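Local coordinates for vibralactone Cyclase (Boreostereum vibrans, PDB 6KD0), which catalyses the cyclization that forms the fused bicyclic beta-lactone of vibralactone, using an alpha/beta-hydrolase fold, at residues Y69-E74 with L153-A158; H79-I84 with M113-L118; G104-G109 with G179-L184; D133-P138 with A146-A151. One frame throughout, in Å; residues are numbered along the deposited sequence.

How the contacts relate
Contacts 2, 3 and 4 are buried, whereas contact 1 lies at the edge of the sheet, its centre about 19 Å from the centre of the chain, and is only partly buried. Contacts 1 and 4 share helix 144-158, and Glu74 O is probably hydrogen-bonded to Arg135 NH2 between them. Contacts 1 and 2 use the neighbouring strands 64-73 and 76-85 but hold helices on opposite faces of the sheet. Chemistry follows place: contact 1 is wholly apolar and aromatic, contacts 2 and 4 centre on aspartates paired with arginines, and contact 3, nearest the middle of the chain, uses one uncharged hydrogen bond. Probable hydrogen bonds join contacts 2 and 4 (His79 ND1 to Asp133 OD2) and 3 and 4 (Trp106 O with Thr137 N).

Contact 1 of 4, residues Y69-E74 with L153-A158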
loop_
_atom_site.group_PDB
_atom_site.type_symbol
_atom_site.label_atom_id
_atom_site.label_comp_id
_atom_site.label_asym_id
_atom_site.label_seq_id
_atom_site.Cartn_x
_atom_site.Cartn_y
_atom_site.Cartn_z
ATOM N N TYR A 69 15.596 8.672 10.210
ATOM C CA TYR A 69 16.866 8.113 9.804
ATOM C C TYR A 69 17.127 8.478 8.352
ATOM O O TYR A 69 16.210 8.796 7.586
ATOM C CB TYR A 69 16.884 6.592 9.951
ATOM C CG TYR A 69 16.773 6.091 11.362
ATOM C CD1 TYR A 69 15.535 5.871 11.935
ATOM C CD2 TYR A 69 17.906 5.829 12.113
ATOM C CE1 TYR A 69 15.419 5.385 13.221
ATOM C CE2 TYR A 69 17.812 5.353 13.413
ATOM C CZ TYR A 69 16.561 5.138 13.962
ATOM O OH TYR A 69 16.427 4.664 15.241
ATOM N N TYR A 70 18.392 8.348 7.977
ATOM C CA TYR A 70 18.868 8.560 6.619
ATOM C C TYR A 70 19.738 7.353 6.291
ATOM O O TYR A 70 20.814 7.206 6.874
ATOM C CB TYR A 70 19.661 9.859 6.567
ATOM C CG TYR A 70 19.646 10.594 5.270
ATOM C CD1 TYR A 70 18.453 10.878 4.618
ATOM C CD2 TYR A 70 20.835 11.063 4.719
ATOM C CE1 TYR A 70 18.450 11.575 3.421
ATOM C CE2 TYR A 70 20.848 11.769 3.537
ATOM C CZ TYR A 70 19.656 12.016 2.884
ATOM O OH TYR A 70 19.673 12.711 1.699
ATOM N N ILE A 71 19.264 6.458 5.421
ATOM C CA ILE A 71 19.936 5.167 5.220
ATOM C C ILE A 71 20.508 5.058 3.808
ATOM O O ILE A 71 19.974 5.672 2.882
ATOM C CB ILE A 71 18.997 3.986 5.532
ATOM C CG1 ILE A 71 17.916 3.828 4.456
ATOM C CG2 ILE A 71 18.370 4.146 6.915
ATOM C CD1 ILE A 71 17.144 2.530 4.569
ATOM N N PRO A 72 21.591 4.310 3.584
ATOM C CA PRO A 72 22.146 4.238 2.227
ATOM C C PRO A 72 21.304 3.327 1.345
ATOM O O PRO A 72 20.840 2.270 1.783
ATOM C CB PRO A 72 23.545 3.659 2.451
ATOM C CG PRO A 72 23.389 2.801 3.650
ATOM C CD PRO A 72 22.380 3.505 4.532
ATOM N N VAL A 73 21.079 3.767 0.103
ATOM C CA VAL A 73 20.519 2.928 -0.954
ATOM C C VAL A 73 21.407 3.121 -2.181
ATOM O O VAL A 73 22.360 3.914 -2.149
ATOM C CB VAL A 73 19.053 3.276 -1.263
ATOM C CG1 VAL A 73 18.189 3.071 -0.029
ATOM C CG2 VAL A 73 18.943 4.708 -1.758
ATOM N N GLU A 74 21.089 2.424 -3.270
ATOM C CA GLU A 74 21.966 2.401 -4.431
ATOM C C GLU A 74 22.130 3.819 -4.952
ATOM O O GLU A 74 21.211 4.394 -5.537
ATOM C CB GLU A 74 21.433 1.470 -5.519
ATOM C CG GLU A 74 22.529 1.049 -6.514
ATOM C CD GLU A 74 22.015 0.218 -7.690
ATOM O OE1 GLU A 74 20.926 -0.395 -7.570
ATOM O OE2 GLU A 74 22.708 0.174 -8.740
ATOM N N LEU A 153 13.447 -2.297 3.779
ATOM C CA LEU A 153 12.948 -3.477 4.487
ATOM C C LEU A 153 14.102 -4.216 5.154
ATOM O O LEU A 153 13.993 -4.647 6.311
ATOM C CB LEU A 153 12.207 -4.396 3.512
ATOM C CG LEU A 153 11.504 -5.628 4.100
ATOM C CD1 LEU A 153 10.380 -5.195 5.038
ATOM C CD2 LEU A 153 10.966 -6.563 3.008
ATOM N N LYS A 154 15.231 -4.315 4.442
ATOM C CA LYS A 154 16.411 -4.949 5.016
ATOM C C LYS A 154 16.936 -4.145 6.192
ATOM O O LYS A 154 17.286 -4.714 7.239
ATOM C CB LYS A 154 17.501 -5.112 3.956
ATOM C CG LYS A 154 17.244 -6.209 2.935
ATOM C CD LYS A 154 18.420 -6.318 1.950
ATOM C CE LYS A 154 19.646 -6.922 2.620
ATOM N NZ LYS A 154 20.833 -6.976 1.705
ATOM N N TRP A 155 16.987 -2.822 6.040
ATOM C CA TRP A 155 17.467 -1.967 7.116
ATOM C C TRP A 155 16.595 -2.125 8.354
ATOM O O TRP A 155 17.107 -2.277 9.468
ATOM C CB TRP A 155 17.494 -0.506 6.662
ATOM C CG TRP A 155 17.991 0.404 7.731
ATOM C CD1 TRP A 155 19.288 0.758 7.964
ATOM C CD2 TRP A 155 17.208 1.047 8.749
ATOM N NE1 TRP A 155 19.363 1.589 9.056
ATOM C CE2 TRP A 155 18.100 1.782 9.557
ATOM C CE3 TRP A 155 15.845 1.073 9.055
ATOM C CZ2 TRP A 155 17.669 2.541 10.645
ATOM C CZ3 TRP A 155 15.417 1.831 10.144
ATOM C CH2 TRP A 155 16.323 2.549 10.921
ATOM N N ALA A 156 15.274 -2.098 8.169
ATOM C CA ALA A 156 14.353 -2.179 9.296
ATOM C C ALA A 156 14.466 -3.520 10.003
ATOM O O ALA A 156 14.425 -3.579 11.236
ATOM C CB ALA A 156 12.915 -1.941 8.831
ATOM N N ALA A 157 14.598 -4.614 9.235
ATOM C CA ALA A 157 14.793 -5.927 9.843
ATOM C C ALA A 157 16.090 -5.968 10.647
ATOM O O ALA A 157 16.110 -6.421 11.797
ATOM C CB ALA A 157 14.784 -7.021 8.769
ATOM N N ALA A 158 17.179 -5.462 10.080
ATOM C CA ALA A 158 18.469 -5.654 10.740
ATOM C C ALA A 158 18.676 -4.692 11.909
ATOM O O ALA A 158 19.412 -5.008 12.854
ATOM C CB ALA A 158 19.597 -5.503 9.724
#
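At the edge of the alpha/beta-hydrolase sheet, Tyr69 and Ile71 of the outermost strand 64-73 pack on Trp155, whose indole projects from helix 144-158. Two residues apart on the strand, they present their side chains on the same face, where each takes a different part of the indole. Tyr69 offers its ring face to the benzo edge of Trp155: CH2 stands 3.5 Å above the centre of the tyrosine ring, and CZ2 lies beside it, 3.6 Å from Tyr69 CD2. This is an edge-to-face pair with centroids 4.7 Å apart and planes inclined at 57°, well short of perpendicular. The strand is joined to 76-85 by backbone bonds of Tyr69 with Val80 and of Ile71 with Met78, while the helix belongs to the crossover that leads from strand 128-132 to strand 171-176. Ile71 addresses the other half of the indole from above. Its CG2 methyl makes a CH-pi contact, 3.5 Å from the centroid of the five-membered ring and only 10° off the ring normal. The second branch of the isoleucine runs on toward the root of the tryptophan, with Ile71 CD1 3.7 Å from Trp155 CB. In Trp155, CG is anti to the backbone N (chi1 -180°), which carries the indole out from the helix across Ile71 to Tyr69; no hydrogen bond spans the two segments.

Contact 2 of 4, residues H79-I84 with M113-L118; sequences HVRTYI and MDDYDL
Arg81 and Tyr83 converge from the same face of strand 76-85 on one carboxylate oxygen, Asp115 OD1. The phenol uses its edge: Tyr83 OH donates to Asp115 OD1 at 2.6 Å, arriving on the anti side, with the ring and carboxylate planes 56° apart. The guanidinium comes in differently. Arg81 NH1 forms a salt bridge to Asp115 OD1 at 2.9 Å, with the oxygen close to the guanidinium plane but the nitrogen raised above the carboxylate, the two planes being turned 49° to each other. Because Asp115 CG is anti to the backbone N (chi1 -168°), the acid reaches across to the strand from the first turn of helix 115-125. That helix covers the sheet face opposite to the one covered by helix 144-158, and its start would be expected to help stabilise the negative charge. Each charged group also has a second partner: Asp115 OD2 pairs with Arg119, and Arg81 NE with Asp68. One turn further on, Leu118 crosses the phenol at about a right angle and lies over one face, its CB 3.7 Å from the centroid of the Tyr83 ring, while Leu118 CD1 touches Tyr83 CE1 at 3.8 Å.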
loop_
_atom_site.group_PDB
_atom_site.type_symbol
_atom_site.label_atom_id
_atom_site.label_comp_id
_atom_site.label_asym_id
_atom_site.label_seq_id
_atom_site.Cartn_x
_atom_site.Cartn_y
_atom_site.Cartn_z
ATOM N N HIS A 79 15.392 8.787 3.231
ATOM C CA HIS A 79 14.782 9.103 4.516
ATOM C C HIS A 79 13.834 7.992 4.959
ATOM O O HIS A 79 13.031 7.486 4.165
ATOM C CB HIS A 79 14.031 10.431 4.427
ATOM C CG HIS A 79 13.163 10.710 5.616
ATOM N ND1 HIS A 79 11.825 11.019 5.504
ATOM C CD2 HIS A 79 13.441 10.711 6.941
ATOM C CE1 HIS A 79 11.320 11.216 6.712
ATOM N NE2 HIS A 79 12.279 11.024 7.603
ATOM N N VAL A 80 13.923 7.630 6.237
ATOM C CA VAL A 80 13.090 6.620 6.865
ATOM C C VAL A 80 12.539 7.230 8.146
ATOM O O VAL A 80 13.281 7.866 8.897
ATOM C CB VAL A 80 13.918 5.351 7.187
ATOM C CG1 VAL A 80 13.122 4.403 8.032
ATOM C CG2 VAL A 80 14.404 4.675 5.908
ATOM N N ARG A 81 11.249 7.062 8.403
ATOM C CA ARG A 81 10.684 7.490 9.673
ATOM C C ARG A 81 10.142 6.284 10.423
ATOM O O ARG A 81 9.468 5.426 9.838
ATOM C CB ARG A 81 9.585 8.532 9.470
ATOM C CG ARG A 81 8.780 8.832 10.742
ATOM C CD ARG A 81 7.967 10.125 10.590
ATOM N NE ARG A 81 8.808 11.304 10.746
ATOM C CZ ARG A 81 8.357 12.536 10.949
ATOM N NH1 ARG A 81 7.055 12.773 11.023
ATOM N NH2 ARG A 81 9.219 13.532 11.083
ATOM N N THR A 82 10.415 6.233 11.730
ATOM C CA THR A 82 9.926 5.182 12.605
ATOM C C THR A 82 9.011 5.797 13.656
ATOM O O THR A 82 9.239 6.924 14.127
ATOM C CB THR A 82 11.078 4.405 13.275
ATOM O OG1 THR A 82 11.815 5.275 14.148
ATOM C CG2 THR A 82 12.025 3.840 12.226
ATOM N N TYR A 83 7.983 5.033 14.005
ATOM C CA TYR A 83 6.880 5.415 14.874
ATOM C C TYR A 83 6.892 4.396 16.002
ATOM O O TYR A 83 6.606 3.213 15.770
ATOM C CB TYR A 83 5.537 5.386 14.126
ATOM C CG TYR A 83 5.476 6.255 12.885
ATOM C CD1 TYR A 83 6.096 5.852 11.699
ATOM C CD2 TYR A 83 4.796 7.469 12.888
ATOM C CE1 TYR A 83 6.058 6.644 10.571
ATOM C CE2 TYR A 83 4.748 8.272 11.753
ATOM C CZ TYR A 83 5.383 7.847 10.598
ATOM O OH TYR A 83 5.354 8.640 9.468
ATOM N N ILE A 84 7.231 4.841 17.209
ATOM C CA ILE A 84 7.613 3.967 18.309
ATOM C C ILE A 84 6.646 4.214 19.457
ATOM O O ILE A 84 6.540 5.348 19.925
ATOM C CB ILE A 84 9.059 4.238 18.752
ATOM C CG1 ILE A 84 9.993 4.148 17.540
ATOM C CG2 ILE A 84 9.444 3.313 19.914
ATOM C CD1 ILE A 84 11.285 4.924 17.674
ATOM N N MET A 113 2.212 11.428 3.676
ATOM C CA MET A 113 0.913 10.873 3.315
ATOM C C MET A 113 0.274 10.107 4.461
ATOM O O MET A 113 -0.929 10.242 4.720
ATOM C CB MET A 113 1.065 9.955 2.114
ATOM C CG MET A 113 1.319 10.712 0.823
ATOM S SD MET A 113 1.784 9.535 -0.452
ATOM C CE MET A 113 1.107 10.324 -1.910
ATOM N N ASP A 114 1.056 9.283 5.151
ATOM C CA ASP A 114 0.440 8.395 6.126
ATOM C C ASP A 114 0.921 8.712 7.524
ATOM O O ASP A 114 0.653 7.939 8.460
ATOM C CB ASP A 114 0.706 6.931 5.761
ATOM C CG ASP A 114 0.302 6.626 4.330
ATOM O OD1 ASP A 114 -0.922 6.608 4.051
ATOM O OD2 ASP A 114 1.200 6.436 3.478
ATOM N N ASP A 115 1.588 9.857 7.691
ATOM C CA ASP A 115 2.235 10.144 8.968
ATOM C C ASP A 115 1.248 10.064 10.136
ATOM O O ASP A 115 1.463 9.313 11.101
ATOM C CB ASP A 115 2.898 11.518 8.887
ATOM C CG ASP A 115 3.823 11.793 10.046
ATOM O OD1 ASP A 115 4.835 11.076 10.200
ATOM O OD2 ASP A 115 3.544 12.750 10.790
ATOM N N TYR A 116 0.141 10.799 10.056
ATOM C CA TYR A 116 -0.822 10.762 11.156
ATOM C C TYR A 116 -1.403 9.368 11.329
ATOM O O TYR A 116 -1.495 8.867 12.461
ATOM C CB TYR A 116 -1.933 11.792 10.939
ATOM C CG TYR A 116 -1.514 13.212 11.284
ATOM C CD1 TYR A 116 -0.168 13.576 11.324
ATOM C CD2 TYR A 116 -2.460 14.187 11.546
ATOM C CE1 TYR A 116 0.220 14.877 11.630
ATOM C CE2 TYR A 116 -2.088 15.481 11.859
ATOM C CZ TYR A 116 -0.754 15.822 11.899
ATOM O OH TYR A 116 -0.397 17.104 12.199
ATOM N N ASP A 117 -1.739 8.693 10.219
ATOM C CA ASP A 117 -2.321 7.363 10.352
ATOM C C ASP A 117 -1.372 6.447 11.115
ATOM O O ASP A 117 -1.797 5.714 12.014
ATOM C CB ASP A 117 -2.638 6.776 8.976
ATOM C CG ASP A 117 -4.015 7.180 8.460
ATOM O OD1 ASP A 117 -4.973 7.177 9.252
ATOM O OD2 ASP A 117 -4.143 7.503 7.258
ATOM N N LEU A 118 -0.066 6.539 10.827
ATOM C CA LEU A 118 0.878 5.631 11.476
ATOM C C LEU A 118 1.120 6.030 12.935
ATOM O O LEU A 118 1.287 5.142 13.785
ATOM C CB LEU A 118 2.194 5.567 10.694
ATOM C CG LEU A 118 2.081 4.877 9.318
ATOM C CD1 LEU A 118 3.405 4.899 8.563
ATOM C CD2 LEU A 118 1.573 3.429 9.443
#

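Contact 3 of 4, residues G104-G109 with G179-L184; sequences GGWAIG and GGNLSL
Trp106 NE1 donates to Asn181 OD1 at 3.1 Å, the only hydrogen bond between segments 104-109 and 179-184. It is a bent bond, with an N-H...acceptor angle of 139°. The oxygen lies near the indole plane, at the pyrrole edge, yet the donor stands well above the carbonyl plane of the amide, 55° out of it; the two flat groups are turned 73° against each other. Asn181 OD1 also lies 3.4 Å from Trp106 CZ2, on the benzo side. The other end of the amide is bonded outside the contact, Asn181 ND2 donating to Pro210 O, so both ends of the group are engaged. Leu182 adds an apolar contact beside the N-H: its CD2 lies 3.7 Å from Trp106 NE1 and 3.8 Å from Trp106 CD1, approaching the indole obliquely. The same leucine packs on Tyr134. Behind this surface, Gly180 O accepts from Ser183 OG at 2.7 Å and from Leu184 N at 2.9 Å, tying the serine hydroxyl back onto its own helix. Gly179 closes a GxSxG pattern that probably forms the nucleophile elbow around Ser177, and the Gly104-Gly105-Trp106 run resembles the HGGGW loop that supplies the oxyanion hole in hormone-sensitive-lipase relatives; the contact joins that loop to the helix that follows the probable elbow, consistent with a place beside the active site of an alpha/beta hydrolase.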
loop_
_atom_site.group_PDB
_atom_site.type_symbol
_atom_site.label_atom_id
_atom_site.label_comp_id
_atom_site.label_asym_id
_atom_site.label_seq_id
_atom_site.Cartn_x
_atom_site.Cartn_y
_atom_site.Cartn_z
ATOM N N GLY A 104 0.989 6.617 -4.444
ATOM C CA GLY A 104 1.258 7.765 -5.286
ATOM C C GLY A 104 1.544 7.457 -6.738
ATOM O O GLY A 104 2.168 8.286 -7.410
ATOM N N GLY A 105 1.108 6.294 -7.240
ATOM C CA GLY A 105 1.316 5.978 -8.652
ATOM C C GLY A 105 2.772 5.829 -9.052
ATOM O O GLY A 105 3.085 5.895 -10.251
ATOM N N TRP A 106 3.668 5.623 -8.070
ATOM C CA TRP A 106 5.133 5.558 -8.186
ATOM C C TRP A 106 5.784 6.921 -8.404
ATOM O O TRP A 106 7.014 7.034 -8.313
ATOM C CB TRP A 106 5.601 4.616 -9.297
ATOM C CG TRP A 106 5.087 3.223 -9.191
ATOM C CD1 TRP A 106 5.344 2.315 -8.179
ATOM C CD2 TRP A 106 4.253 2.547 -10.138
ATOM N NE1 TRP A 106 4.688 1.123 -8.442
ATOM C CE2 TRP A 106 4.025 1.237 -9.642
ATOM C CE3 TRP A 106 3.668 2.922 -11.359
ATOM C CZ2 TRP A 106 3.233 0.309 -10.320
ATOM C CZ3 TRP A 106 2.883 1.994 -12.034
ATOM C CH2 TRP A 106 2.670 0.702 -11.507
ATOM N N ALA A 107 4.974 7.957 -8.663
ATOM C CA ALA A 107 5.451 9.269 -9.076
ATOM C C ALA A 107 5.224 10.357 -8.036
ATOM O O ALA A 107 5.719 11.472 -8.217
ATOM C CB ALA A 107 4.777 9.686 -10.396
ATOM N N ILE A 108 4.485 10.072 -6.963
ATOM C CA ILE A 108 4.109 11.070 -5.974
ATOM C C ILE A 108 4.341 10.490 -4.585
ATOM O O ILE A 108 4.134 9.291 -4.373
ATOM C CB ILE A 108 2.631 11.471 -6.145
ATOM C CG1 ILE A 108 2.345 11.938 -7.574
ATOM C CG2 ILE A 108 2.204 12.500 -5.082
ATOM C CD1 ILE A 108 0.843 11.970 -7.915
ATOM N N GLY A 109 4.779 11.330 -3.654
ATOM C CA GLY A 109 4.534 11.099 -2.244
ATOM C C GLY A 109 5.795 10.847 -1.447
ATOM O O GLY A 109 6.903 10.738 -1.977
ATOM N N GLY A 179 2.381 1.782 -3.659
ATOM C CA GLY A 179 3.200 1.261 -2.574
ATOM C C GLY A 179 2.884 -0.184 -2.254
ATOM O O GLY A 179 3.785 -0.965 -1.914
ATOM N N GLY A 180 1.617 -0.574 -2.405
ATOM C CA GLY A 180 1.250 -1.975 -2.262
ATOM C C GLY A 180 1.895 -2.831 -3.336
ATOM O O GLY A 180 2.372 -3.934 -3.075
ATOM N N ASN A 181 1.926 -2.315 -4.561
ATOM C CA ASN A 181 2.630 -2.970 -5.662
ATOM C C ASN A 181 4.103 -3.190 -5.316
ATOM O O ASN A 181 4.648 -4.299 -5.478
ATOM C CB ASN A 181 2.435 -2.103 -6.912
ATOM C CG ASN A 181 3.416 -2.415 -8.024
ATOM O OD1 ASN A 181 4.535 -1.910 -8.031
ATOM N ND2 ASN A 181 2.989 -3.222 -8.983
ATOM N N LEU A 182 4.774 -2.138 -4.829
ATOM C CA LEU A 182 6.181 -2.292 -4.467
ATOM C C LEU A 182 6.348 -3.285 -3.325
ATOM O O LEU A 182 7.328 -4.037 -3.288
ATOM C CB LEU A 182 6.790 -0.935 -4.093
ATOM C CG LEU A 182 6.787 0.133 -5.205
ATOM C CD1 LEU A 182 7.476 1.411 -4.744
ATOM C CD2 LEU A 182 7.414 -0.388 -6.507
ATOM N N SER A 183 5.389 -3.327 -2.394
ATOM C CA SER A 183 5.515 -4.290 -1.305
ATOM C C SER A 183 5.273 -5.717 -1.785
ATOM O O SER A 183 5.845 -6.652 -1.221
ATOM C CB SER A 183 4.568 -3.930 -0.151
ATOM O OG SER A 183 3.252 -4.272 -0.498
ATOM N N LEU A 184 4.430 -5.906 -2.813
ATOM C CA LEU A 184 4.240 -7.241 -3.389
ATOM C C LEU A 184 5.546 -7.747 -3.976
ATOM O O LEU A 184 5.949 -8.915 -3.759
ATOM C CB LEU A 184 3.150 -7.201 -4.471
ATOM C CG LEU A 184 1.705 -6.922 -4.020
ATOM C CD1 LEU A 184 0.745 -6.905 -5.206
ATOM C CD2 LEU A 184 1.247 -7.927 -2.953
#

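Contact 4 of 4, residues D133-P138 with A146-A151; sequences DYRLTP and AKDVYA
The guanidinium of Arg135 and the carboxylate of Asp148 lie nearly in one plane, 9° apart, and meet edge to edge in a side-on, two-pronged salt bridge. Arg135 NE donates to Asp148 OD2 at 2.9 Å in an almost straight bond (170°), while Arg135 NH2 reaches Asp148 OD1 at 2.8 Å; both bonds use syn lone pairs. The anti lone pair of Asp148 OD2 takes a third donor, the backbone Arg135 N, at 2.9 Å. A water donates to the same oxygen and to Asp133 O, adding a fourth bond around the acid, and Arg135 NH2 turns a further hydrogen to Glu74 O. Asp148 thereby fixes the loop that leads from strand 128-132 into helix 144-158, the first half of a beta-alpha-beta crossover; the Asp-Tyr-Arg-Leu run at its start recurs in hormone-sensitive-lipase relatives. The phenol of Tyr134 runs alongside Val149, touching it obliquely, with Tyr134 CD2 3.7 Å from Val149 CG2. Tyr134 CG sits between its backbone N and carbonyl carbon (chi1 61°), directing the ring past the helix toward the interior, where it stacks on His102 and bonds His102 O through its hydroxyl. Nearer the backbone, Tyr134 CB packs on Asp148 CB at 3.8 Å, and Leu182 of helix 178-192 packs on Val149.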
loop_
_atom_site.group_PDB
_atom_site.type_symbol
_atom_site.label_atom_id
_atom_site.label_comp_id
_atom_site.label_asym_id
_atom_site.label_seq_id
_atom_site.Cartn_x
_atom_site.Cartn_y
_atom_site.Cartn_z
ATOM N N ASP A 133 10.856 6.972 2.161
ATOM C CA ASP A 133 10.752 7.884 1.024
ATOM C C ASP A 133 11.473 7.285 -0.185
ATOM O O ASP A 133 12.547 7.734 -0.599
ATOM C CB ASP A 133 11.328 9.249 1.392
ATOM C CG ASP A 133 10.487 9.981 2.432
ATOM O OD1 ASP A 133 9.342 9.545 2.684
ATOM O OD2 ASP A 133 10.975 10.988 2.994
ATOM N N TYR A 134 10.866 6.235 -0.747
ATOM C CA TYR A 134 11.442 5.592 -1.920
ATOM C C TYR A 134 11.452 6.557 -3.103
ATOM O O TYR A 134 10.622 7.467 -3.206
ATOM C CB TYR A 134 10.678 4.301 -2.256
ATOM C CG TYR A 134 9.200 4.446 -2.589
ATOM C CD1 TYR A 134 8.775 4.803 -3.871
ATOM C CD2 TYR A 134 8.226 4.182 -1.622
ATOM C CE1 TYR A 134 7.405 4.923 -4.177
ATOM C CE2 TYR A 134 6.859 4.279 -1.913
ATOM C CZ TYR A 134 6.460 4.652 -3.194
ATOM O OH TYR A 134 5.125 4.758 -3.477
ATOM N N ARG A 135 12.406 6.363 -4.011
ATOM C CA ARG A 135 12.555 7.308 -5.113
ATOM C C ARG A 135 11.362 7.243 -6.067
ATOM O O ARG A 135 10.796 6.172 -6.316
ATOM C CB ARG A 135 13.872 7.053 -5.848
ATOM C CG ARG A 135 15.013 7.873 -5.258
ATOM C CD ARG A 135 16.351 7.502 -5.880
ATOM N NE ARG A 135 16.829 6.213 -5.394
ATOM C CZ ARG A 135 17.982 5.649 -5.747
ATOM N NH1 ARG A 135 18.802 6.258 -6.607
ATOM N NH2 ARG A 135 18.321 4.470 -5.244
ATOM N N LEU A 136 10.973 8.405 -6.590
ATOM C CA LEU A 136 9.788 8.555 -7.424
ATOM C C LEU A 136 10.120 8.525 -8.906
ATOM O O LEU A 136 11.205 8.931 -9.333
ATOM C CB LEU A 136 9.076 9.876 -7.124
ATOM C CG LEU A 136 8.647 10.030 -5.657
ATOM C CD1 LEU A 136 7.987 11.384 -5.446
ATOM C CD2 LEU A 136 7.725 8.893 -5.269
ATOM N N THR A 137 9.144 8.059 -9.692
ATOM C CA THR A 137 9.154 8.225 -11.132
ATOM C C THR A 137 8.650 9.624 -11.483
ATOM O O THR A 137 8.009 10.282 -10.667
ATOM C CB THR A 137 8.262 7.168 -11.794
ATOM O OG1 THR A 137 6.907 7.370 -11.365
ATOM C CG2 THR A 137 8.724 5.752 -11.420
ATOM N N PRO A 138 8.921 10.112 -12.706
ATOM C CA PRO A 138 9.759 9.531 -13.755
ATOM C C PRO A 138 11.242 9.799 -13.577
ATOM O O PRO A 138 12.025 9.257 -14.347
ATOM C CB PRO A 138 9.249 10.216 -15.020
ATOM C CG PRO A 138 8.827 11.583 -14.558
ATOM C CD PRO A 138 8.278 11.369 -13.144
ATOM N N ALA A 146 11.280 0.135 -6.223
ATOM C CA ALA A 146 11.190 -1.179 -5.597
ATOM C C ALA A 146 12.477 -1.538 -4.859
ATOM O O ALA A 146 12.439 -2.076 -3.744
ATOM C CB ALA A 146 10.848 -2.231 -6.651
ATOM N N LYS A 147 13.632 -1.249 -5.467
ATOM C CA LYS A 147 14.895 -1.532 -4.801
ATOM C C LYS A 147 15.057 -0.693 -3.536
ATOM O O LYS A 147 15.566 -1.194 -2.532
ATOM C CB LYS A 147 16.061 -1.324 -5.765
ATOM C CG LYS A 147 16.178 -2.441 -6.817
ATOM C CD LYS A 147 17.476 -2.300 -7.627
ATOM C CE LYS A 147 17.567 -3.345 -8.736
ATOM N NZ LYS A 147 17.344 -4.732 -8.218
ATOM N N ASP A 148 14.621 0.580 -3.555
ATOM C CA ASP A 148 14.645 1.393 -2.333
ATOM C C ASP A 148 13.747 0.797 -1.258
ATOM O O ASP A 148 14.127 0.738 -0.084
ATOM C CB ASP A 148 14.196 2.828 -2.609
ATOM C CG ASP A 148 15.225 3.643 -3.404
ATOM O OD1 ASP A 148 16.344 3.153 -3.684
ATOM O OD2 ASP A 148 14.889 4.797 -3.748
ATOM N N VAL A 149 12.542 0.377 -1.638
ATOM C CA VAL A 149 11.632 -0.239 -0.670
ATOM C C VAL A 149 12.284 -1.468 -0.054
ATOM O O VAL A 149 12.209 -1.701 1.167
ATOM C CB VAL A 149 10.295 -0.576 -1.355
ATOM C CG1 VAL A 149 9.422 -1.457 -0.456
ATOM C CG2 VAL A 149 9.547 0.729 -1.738
ATOM N N TYR A 150 12.981 -2.248 -0.877
ATOM C CA TYR A 150 13.614 -3.461 -0.374
ATOM C C TYR A 150 14.787 -3.137 0.539
ATOM O O TYR A 150 14.975 -3.782 1.575
ATOM C CB TYR A 150 14.077 -4.325 -1.541
ATOM C CG TYR A 150 14.410 -5.737 -1.132
ATOM C CD1 TYR A 150 13.413 -6.599 -0.690
ATOM C CD2 TYR A 150 15.703 -6.217 -1.217
ATOM C CE1 TYR A 150 13.713 -7.896 -0.333
ATOM C CE2 TYR A 150 16.006 -7.520 -0.857
ATOM C CZ TYR A 150 15.016 -8.343 -0.419
ATOM O OH TYR A 150 15.322 -9.642 -0.079
ATOM N N ALA A 151 15.620 -2.171 0.148
ATOM C CA ALA A 151 16.720 -1.760 1.019
ATOM C C ALA A 151 16.202 -1.289 2.379
ATOM O O ALA A 151 16.788 -1.598 3.425
ATOM C CB ALA A 151 17.532 -0.666 0.338
HETATM O O HOH W 1 15.074 7.008 -1.709
#